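Local coordinates for protein borrelidin polyketide synthase, type I (Streptomyces parvulus, PDB 6OBT) that probably removes water from beta-hydroxyacyl intermediates, as the dehydratase domain of a modular polyketide synthase that makes borrelidin, at residues A[111-124]-A[136-148]. Numbering follows the deposited sequence.
Sequences LVLGASDTVQVRVV and VSMHSRRDDGSWV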
ATOM      1  N   LEU A 111       6.562 -14.583  14.980  1.00 46.29           N
ATOM      2  CA  LEU A 111       5.993 -15.004  13.698  1.00 46.21           C
ATOM      3  C   LEU A 111       6.477 -16.417  13.380  1.00 46.67           C
ATOM      4  O   LEU A 111       7.664 -16.628  13.125  1.00 44.45           O
ATOM      5  CB  LEU A 111       6.373 -14.032  12.585  1.00 41.14           C
ATOM      6  CG  LEU A 111       5.738 -14.416  11.248  1.00 44.27           C
ATOM      7  CD1 LEU A 111       4.227 -14.401  11.394  1.00 43.11           C
ATOM      8  CD2 LEU A 111       6.181 -13.470  10.150  1.00 37.83           C
ATOM      9  N   VAL A 112       5.557 -17.378  13.367  1.00 43.37           N
ATOM     10  CA  VAL A 112       5.882 -18.773  13.076  1.00 52.01           C
ATOM     11  C   VAL A 112       5.566 -19.050  11.614  1.00 54.32           C
ATOM     12  O   VAL A 112       4.430 -18.850  11.164  1.00 56.78           O
ATOM     13  CB  VAL A 112       5.116 -19.746  13.986  1.00 60.37           C
ATOM     14  CG1 VAL A 112       5.595 -21.183  13.769  1.00 67.37           C
ATOM     15  CG2 VAL A 112       5.248 -19.344  15.443  1.00 64.08           C
ATOM     16  N   LEU A 113       6.554 -19.537  10.873  1.00 50.08           N
ATOM     17  CA  LEU A 113       6.381 -19.858   9.464  1.00 55.70           C
ATOM     18  C   LEU A 113       6.160 -21.358   9.319  1.00 58.22           C
ATOM     19  O   LEU A 113       7.051 -22.157   9.629  1.00 61.57           O
ATOM     20  CB  LEU A 113       7.582 -19.402   8.639  1.00 60.43           C
ATOM     21  CG  LEU A 113       7.770 -17.883   8.561  1.00 60.55           C
ATOM     22  CD1 LEU A 113       9.125 -17.517   7.970  1.00 61.45           C
ATOM     23  CD2 LEU A 113       6.639 -17.254   7.766  1.00 64.17           C
ATOM     24  N   GLY A 114       4.969 -21.738   8.866  1.00 60.30           N
ATOM     25  CA  GLY A 114       4.738 -23.120   8.520  1.00 59.99           C
ATOM     26  C   GLY A 114       5.417 -23.477   7.215  1.00 61.68           C
ATOM     27  O   GLY A 114       5.866 -22.606   6.468  1.00 64.25           O
ATOM     28  N   ALA A 115       5.510 -24.782   6.952  1.00 58.11           N
ATOM     29  CA  ALA A 115       6.057 -25.232   5.677  1.00 62.44           C
ATOM     30  C   ALA A 115       5.228 -24.700   4.516  1.00 70.62           C
ATOM     31  O   ALA A 115       5.773 -24.314   3.473  1.00 71.22           O
ATOM     32  CB  ALA A 115       6.116 -26.758   5.642  1.00 68.77           C
ATOM     33  N   SER A 116       3.906 -24.664   4.687  1.00 71.94           N
ATOM     34  CA  SER A 116       2.962 -24.245   3.665  1.00 80.69           C
ATOM     35  C   SER A 116       2.631 -22.759   3.724  1.00 81.79           C
ATOM     36  O   SER A 116       2.037 -22.233   2.778  1.00 84.85           O
ATOM     37  CB  SER A 116       1.668 -25.060   3.803  1.00 90.26           C
ATOM     38  OG  SER A 116       0.696 -24.353   4.560  1.00 92.77           O
ATOM     39  N   ASP A 117       3.006 -22.074   4.797  1.00 77.19           N
ATOM     40  CA  ASP A 117       2.447 -20.764   5.090  1.00 73.64           C
ATOM     41  C   ASP A 117       2.957 -19.703   4.124  1.00 61.97           C
ATOM     42  O   ASP A 117       4.102 -19.732   3.673  1.00 55.63           O
ATOM     43  CB  ASP A 117       2.782 -20.350   6.525  1.00 75.62           C
ATOM     44  CG  ASP A 117       1.920 -21.055   7.555  1.00 79.09           C
ATOM     45  OD1 ASP A 117       0.923 -21.703   7.164  1.00 82.89           O
ATOM     46  OD2 ASP A 117       2.238 -20.956   8.757  1.00 77.59           O
ATOM     47  N   THR A 118       2.075 -18.766   3.800  1.00 63.81           N
ATOM     48  CA  THR A 118       2.454 -17.511   3.173  1.00 57.69           C
ATOM     49  C   THR A 118       1.865 -16.389   4.012  1.00 49.43           C
ATOM     50  O   THR A 118       0.739 -16.498   4.506  1.00 54.01           O
ATOM     51  CB  THR A 118       1.967 -17.448   1.723  1.00 65.01           C
ATOM     52  OG1 THR A 118       2.482 -16.266   1.110  1.00 68.73           O
ATOM     53  CG2 THR A 118       0.445 -17.445   1.657  1.00 61.97           C
ATOM     54  N   VAL A 119       2.641 -15.341   4.240  1.00 40.96           N
ATOM     55  CA  VAL A 119       2.229 -14.301   5.171  1.00 43.27           C
ATOM     56  C   VAL A 119       2.481 -12.940   4.541  1.00 41.63           C
ATOM     57  O   VAL A 119       3.578 -12.685   4.030  1.00 38.79           O
ATOM     58  CB  VAL A 119       2.976 -14.427   6.513  1.00 52.11           C
ATOM     59  CG1 VAL A 119       2.491 -13.399   7.477  1.00 54.45           C
ATOM     60  CG2 VAL A 119       2.771 -15.802   7.101  1.00 54.80           C
ATOM     61  N   GLN A 120       1.471 -12.066   4.579  1.00 42.62           N
ATOM     62  CA  GLN A 120       1.664 -10.670   4.211  1.00 37.57           C
ATOM     63  C   GLN A 120       2.306  -9.925   5.379  1.00 36.21           C
ATOM     64  O   GLN A 120       1.914 -10.100   6.532  1.00 39.09           O
ATOM     65  CB  GLN A 120       0.329 -10.017   3.832  1.00 38.40           C
ATOM     66  CG  GLN A 120      -0.317 -10.600   2.583  1.00 42.43           C
ATOM     67  CD  GLN A 120      -1.704 -10.036   2.348  1.00 57.19           C
ATOM     68  OE1 GLN A 120      -2.503  -9.918   3.278  1.00 64.38           O
ATOM     69  NE2 GLN A 120      -1.995  -9.674   1.101  1.00 59.88           N
ATOM     70  N   VAL A 121       3.282  -9.080   5.081  1.00 32.90           N
ATOM     71  CA  VAL A 121       3.944  -8.305   6.117  1.00 36.95           C
ATOM     72  C   VAL A 121       3.801  -6.823   5.809  1.00 31.82           C
ATOM     73  O   VAL A 121       3.743  -6.411   4.647  1.00 35.35           O
ATOM     74  CB  VAL A 121       5.429  -8.720   6.260  1.00 38.59           C
ATOM     75  CG1 VAL A 121       5.506 -10.198   6.592  1.00 47.70           C
ATOM     76  CG2 VAL A 121       6.189  -8.457   4.982  1.00 36.75           C
ATOM     77  N   ARG A 122       3.705  -6.020   6.870  1.00 32.82           N
ATOM     78  CA  ARG A 122       3.661  -4.567   6.750  1.00 30.79           C
ATOM     79  C   ARG A 122       4.647  -3.926   7.718  1.00 33.09           C
ATOM     80  O   ARG A 122       4.763  -4.355   8.867  1.00 32.29           O
ATOM     81  CB  ARG A 122       2.275  -4.022   7.057  1.00 27.39           C
ATOM     82  CG  ARG A 122       1.176  -4.644   6.234  1.00 33.88           C
ATOM     83  CD  ARG A 122       1.239  -4.148   4.790  1.00 35.71           C
ATOM     84  NE  ARG A 122       0.054  -4.554   4.043  1.00 35.53           N
ATOM     85  CZ  ARG A 122       0.006  -5.594   3.218  1.00 40.86           C
ATOM     86  NH1 ARG A 122       1.087  -6.350   3.033  1.00 40.14           N
ATOM     87  NH2 ARG A 122      -1.127  -5.886   2.580  1.00 41.95           N
ATOM     88  N   VAL A 123       5.316  -2.869   7.267  1.00 31.36           N
ATOM     89  CA  VAL A 123       6.047  -1.970   8.149  1.00 30.60           C
ATOM     90  C   VAL A 123       5.419  -0.593   7.991  1.00 30.28           C
ATOM     91  O   VAL A 123       5.442  -0.020   6.898  1.00 33.36           O
ATOM     92  CB  VAL A 123       7.547  -1.927   7.824  1.00 30.70           C
ATOM     93  CG1 VAL A 123       8.283  -1.128   8.887  1.00 32.87           C
ATOM     94  CG2 VAL A 123       8.140  -3.350   7.746  1.00 28.83           C
ATOM     95  N   VAL A 124       4.892  -0.051   9.081  1.00 31.03           N
ATOM     96  CA  VAL A 124       4.083   1.158   9.033  1.00 34.47           C
ATOM     97  C   VAL A 124       4.826   2.262   9.761  1.00 40.25           C
ATOM     98  O   VAL A 124       5.030   2.179  10.980  1.00 36.31           O
ATOM     99  CB  VAL A 124       2.698   0.941   9.655  1.00 35.46           C
ATOM    100  CG1 VAL A 124       1.964   2.262   9.722  1.00 37.96           C
ATOM    101  CG2 VAL A 124       1.898  -0.096   8.849  1.00 37.50           C
ATOM    102  N   VAL A 136       6.963   3.451  14.421  1.00 38.70           N
ATOM    103  CA  VAL A 136       7.051   2.347  13.475  1.00 36.36           C
ATOM    104  C   VAL A 136       6.381   1.144  14.115  1.00 37.76           C
ATOM    105  O   VAL A 136       6.477   0.941  15.331  1.00 34.19           O
ATOM    106  CB  VAL A 136       8.511   2.039  13.065  1.00 37.53           C
ATOM    107  CG1 VAL A 136       9.397   1.625  14.278  1.00 32.71           C
ATOM    108  CG2 VAL A 136       8.547   0.978  11.987  1.00 35.39           C
ATOM    109  N   SER A 137       5.664   0.370  13.307  1.00 36.09           N
ATOM    110  CA  SER A 137       5.074  -0.871  13.786  1.00 34.83           C
ATOM    111  C   SER A 137       5.149  -1.906  12.678  1.00 30.41           C
ATOM    112  O   SER A 137       5.137  -1.568  11.491  1.00 32.17           O
ATOM    113  CB  SER A 137       3.630  -0.678  14.276  1.00 39.36           C
ATOM    114  OG  SER A 137       2.758  -0.200  13.251  1.00 39.96           O
ATOM    115  N   MET A 138       5.258  -3.167  13.091  1.00 29.66           N
ATOM    116  CA  MET A 138       5.453  -4.312  12.209  1.00 31.31           C
ATOM    117  C   MET A 138       4.308  -5.297  12.398  1.00 31.45           C
ATOM    118  O   MET A 138       3.961  -5.631  13.536  1.00 32.77           O
ATOM    119  CB  MET A 138       6.775  -5.011  12.510  1.00 32.37           C
ATOM    120  CG  MET A 138       8.004  -4.217  12.072  1.00 42.22           C
ATOM    121  SD  MET A 138       8.275  -2.779  13.101  1.00 44.96           S
ATOM    122  CE  MET A 138       9.929  -2.347  12.546  1.00 40.67           C
ATOM    123  N   HIS A 139       3.747  -5.783  11.293  1.00 34.12           N
ATOM    124  CA  HIS A 139       2.547  -6.611  11.352  1.00 33.76           C
ATOM    125  C   HIS A 139       2.607  -7.710  10.305  1.00 33.03           C
ATOM    126  O   HIS A 139       3.279  -7.589   9.281  1.00 33.36           O
ATOM    127  CB  HIS A 139       1.260  -5.800  11.108  1.00 34.10           C
ATOM    128  CG  HIS A 139       1.244  -4.468  11.787  1.00 32.18           C
ATOM    129  ND1 HIS A 139       0.433  -4.197  12.868  1.00 35.68           N
ATOM    130  CD2 HIS A 139       1.942  -3.334  11.544  1.00 32.39           C
ATOM    131  CE1 HIS A 139       0.629  -2.948  13.256  1.00 35.08           C
ATOM    132  NE2 HIS A 139       1.544  -2.405  12.474  1.00 35.41           N
ATOM    133  N   SER A 140       1.833  -8.765  10.539  1.00 36.17           N
ATOM    134  CA  SER A 140       1.714  -9.825   9.555  1.00 32.71           C
ATOM    135  C   SER A 140       0.282 -10.317   9.537  1.00 38.32           C
ATOM    136  O   SER A 140      -0.492 -10.066  10.465  1.00 38.76           O
ATOM    137  CB  SER A 140       2.677 -10.969   9.842  1.00 36.41           C
ATOM    138  OG  SER A 140       2.109 -11.884  10.765  1.00 40.92           O
ATOM    139  N   ARG A 141      -0.069 -10.996   8.444  1.00 37.51           N
ATOM    140  CA  ARG A 141      -1.393 -11.576   8.303  1.00 41.06           C
ATOM    141  C   ARG A 141      -1.305 -12.802   7.411  1.00 47.18           C
ATOM    142  O   ARG A 141      -0.788 -12.724   6.290  1.00 45.04           O
ATOM    143  CB  ARG A 141      -2.386 -10.573   7.721  1.00 39.30           C
ATOM    144  CG  ARG A 141      -3.807 -11.103   7.704  1.00 48.76           C
ATOM    145  CD  ARG A 141      -4.749 -10.069   7.167  1.00 53.72           C
ATOM    146  NE  ARG A 141      -4.591  -9.916   5.727  1.00 61.05           N
ATOM    147  CZ  ARG A 141      -5.384  -9.166   4.966  1.00 66.01           C
ATOM    148  NH1 ARG A 141      -6.391  -8.496   5.515  1.00 71.37           N
ATOM    149  NH2 ARG A 141      -5.167  -9.086   3.660  1.00 58.11           N
ATOM    150  N   ARG A 142      -1.796 -13.926   7.922  1.00 53.47           N
ATOM    151  CA  ARG A 142      -2.043 -15.115   7.123  1.00 64.78           C
ATOM    152  C   ARG A 142      -3.417 -15.014   6.472  1.00 69.81           C
ATOM    153  O   ARG A 142      -4.267 -14.223   6.887  1.00 69.44           O
ATOM    154  CB  ARG A 142      -1.947 -16.378   7.978  1.00 74.95           C
ATOM    155  CG  ARG A 142      -0.767 -16.370   8.910  1.00 79.00           C
ATOM    156  CD  ARG A 142      -0.559 -17.712   9.587  1.00 88.63           C
ATOM    157  NE  ARG A 142       0.422 -17.588  10.661  1.00 90.89           N
ATOM    158  CZ  ARG A 142       1.727 -17.800  10.517  1.00 90.26           C
ATOM    159  NH1 ARG A 142       2.222 -18.171   9.343  1.00 88.80           N
ATOM    160  NH2 ARG A 142       2.538 -17.652  11.555  1.00 91.62           N
ATOM    161  N   ASP A 143      -3.619 -15.828   5.436  1.00 77.20           N
ATOM    162  CA  ASP A 143      -4.788 -15.682   4.571  1.00 90.41           C
ATOM    163  C   ASP A 143      -6.090 -15.741   5.367  1.00 97.20           C
ATOM    164  O   ASP A 143      -6.848 -14.766   5.420  1.00 97.75           O
ATOM    165  CB  ASP A 143      -4.747 -16.753   3.481  1.00 99.55           C
ATOM    166  CG  ASP A 143      -3.440 -16.732   2.704  1.00101.50           C
ATOM    167  OD1 ASP A 143      -3.481 -16.454   1.486  1.00105.17           O
ATOM    168  OD2 ASP A 143      -2.371 -16.971   3.317  1.00 96.90           O
ATOM    169  N   ASP A 144      -6.365 -16.879   6.004  1.00105.67           N
ATOM    170  CA  ASP A 144      -7.530 -16.998   6.883  1.00112.39           C
ATOM    171  C   ASP A 144      -7.105 -16.569   8.284  1.00112.47           C
ATOM    172  O   ASP A 144      -6.870 -17.386   9.177  1.00117.82           O
ATOM    173  CB  ASP A 144      -8.078 -18.421   6.866  1.00122.25           C
ATOM    174  CG  ASP A 144      -9.111 -18.643   5.770  1.00127.39           C
ATOM    175  OD1 ASP A 144     -10.322 -18.505   6.049  1.00129.06           O
ATOM    176  OD2 ASP A 144      -8.712 -18.963   4.631  1.00128.97           O
ATOM    177  N   GLY A 145      -6.995 -15.257   8.473  1.00103.63           N
ATOM    178  CA  GLY A 145      -6.516 -14.746   9.745  1.00 94.73           C
ATOM    179  C   GLY A 145      -6.623 -13.238   9.820  1.00 83.17           C
ATOM    180  O   GLY A 145      -7.025 -12.565   8.864  1.00 78.98           O
ATOM    181  N   SER A 146      -6.247 -12.717  10.990  1.00 74.02           N
ATOM    182  CA  SER A 146      -6.291 -11.296  11.309  1.00 66.79           C
ATOM    183  C   SER A 146      -4.874 -10.750  11.415  1.00 52.70           C
ATOM    184  O   SER A 146      -3.894 -11.504  11.418  1.00 56.87           O
ATOM    185  CB  SER A 146      -7.050 -11.050  12.619  1.00 73.91           C
ATOM    186  OG  SER A 146      -8.236 -11.829  12.689  1.00 84.85           O
ATOM    187  N   TRP A 147      -4.769  -9.426  11.522  1.00 47.37           N
ATOM    188  CA  TRP A 147      -3.454  -8.805  11.645  1.00 42.64           C
ATOM    189  C   TRP A 147      -2.864  -9.091  13.021  1.00 45.85           C
ATOM    190  O   TRP A 147      -3.581  -9.130  14.024  1.00 47.48           O
ATOM    191  CB  TRP A 147      -3.535  -7.287  11.402  1.00 45.88           C
ATOM    192  CG  TRP A 147      -3.739  -6.978   9.965  1.00 45.00           C
ATOM    193  CD1 TRP A 147      -4.912  -6.630   9.358  1.00 48.17           C
ATOM    194  CD2 TRP A 147      -2.753  -7.033   8.927  1.00 40.43           C
ATOM    195  NE1 TRP A 147      -4.714  -6.454   8.010  1.00 43.21           N
ATOM    196  CE2 TRP A 147      -3.401  -6.707   7.716  1.00 39.95           C
ATOM    197  CE3 TRP A 147      -1.388  -7.335   8.899  1.00 40.71           C
ATOM    198  CZ2 TRP A 147      -2.732  -6.668   6.498  1.00 41.08           C
ATOM    199  CZ3 TRP A 147      -0.724  -7.292   7.688  1.00 40.58           C
ATOM    200  CH2 TRP A 147      -1.399  -6.963   6.503  1.00 39.44           C
ATOM    201  N   VAL A 148      -1.550  -9.315  13.058  1.00 39.31           N
ATOM    202  CA  VAL A 148      -0.820  -9.594  14.293  1.00 46.23           C
ATOM    203  C   VAL A 148       0.314  -8.593  14.381  1.00 39.44           C
ATOM    204  O   VAL A 148       1.036  -8.390  13.400  1.00 39.14           O
ATOM    205  CB  VAL A 148      -0.259 -11.032  14.346  1.00 47.85           C
ATOM    206  CG1 VAL A 148       0.589 -11.219  15.604  1.00 44.27           C
ATOM    207  CG2 VAL A 148      -1.383 -12.050  14.320  1.00 49.29           C
TER
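Strands 119-127 and 134-142 form an antiparallel beta hairpin in the double hot-dog fold of polyketide synthase dehydratases. The hydrogen-bonded pairs are Gln120 with Arg141, Arg122 with His139 and Val124 with Ser137. Val124 N meets Ser137 O at 2.9 Å. Val123 and Met138 pack on helix 83-97, and Val121 on Leu62 of strand 55-62. On that side Val123 CG1 lies 3.8 Å from Val136 CG2.

The other face meets the second subunit. Gln120 and Arg141 run side by side there, with amide and guanidinium planes only 17° apart. Arg141 NH2 donates to a lone pair of Gln120 OE1 (2.8 Å), and NE adds a weak bond to the same oxygen. NH2 also forms a salt bridge with Asp50 of the second subunit. Trp147 sets CH2 over one face of the Arg122 guanidinium, 3.7 Å above its plane, with the planes steeply inclined. Arg122 CG lies 3.5 Å from Trp147 CH2, and the bend at chi2 (-73°) turns the chain beyond CG, so that the guanidinium also passes the ring. Arg122 NE and NH1 donate to Asp50 O and Gly36 O of the second subunit.

At the hairpin's far end Arg142 reaches back to residues 112-117. Asp117 OD2 takes the Gly114 N-H and forms a salt bridge with Arg142 NH1 at 2.8 Å.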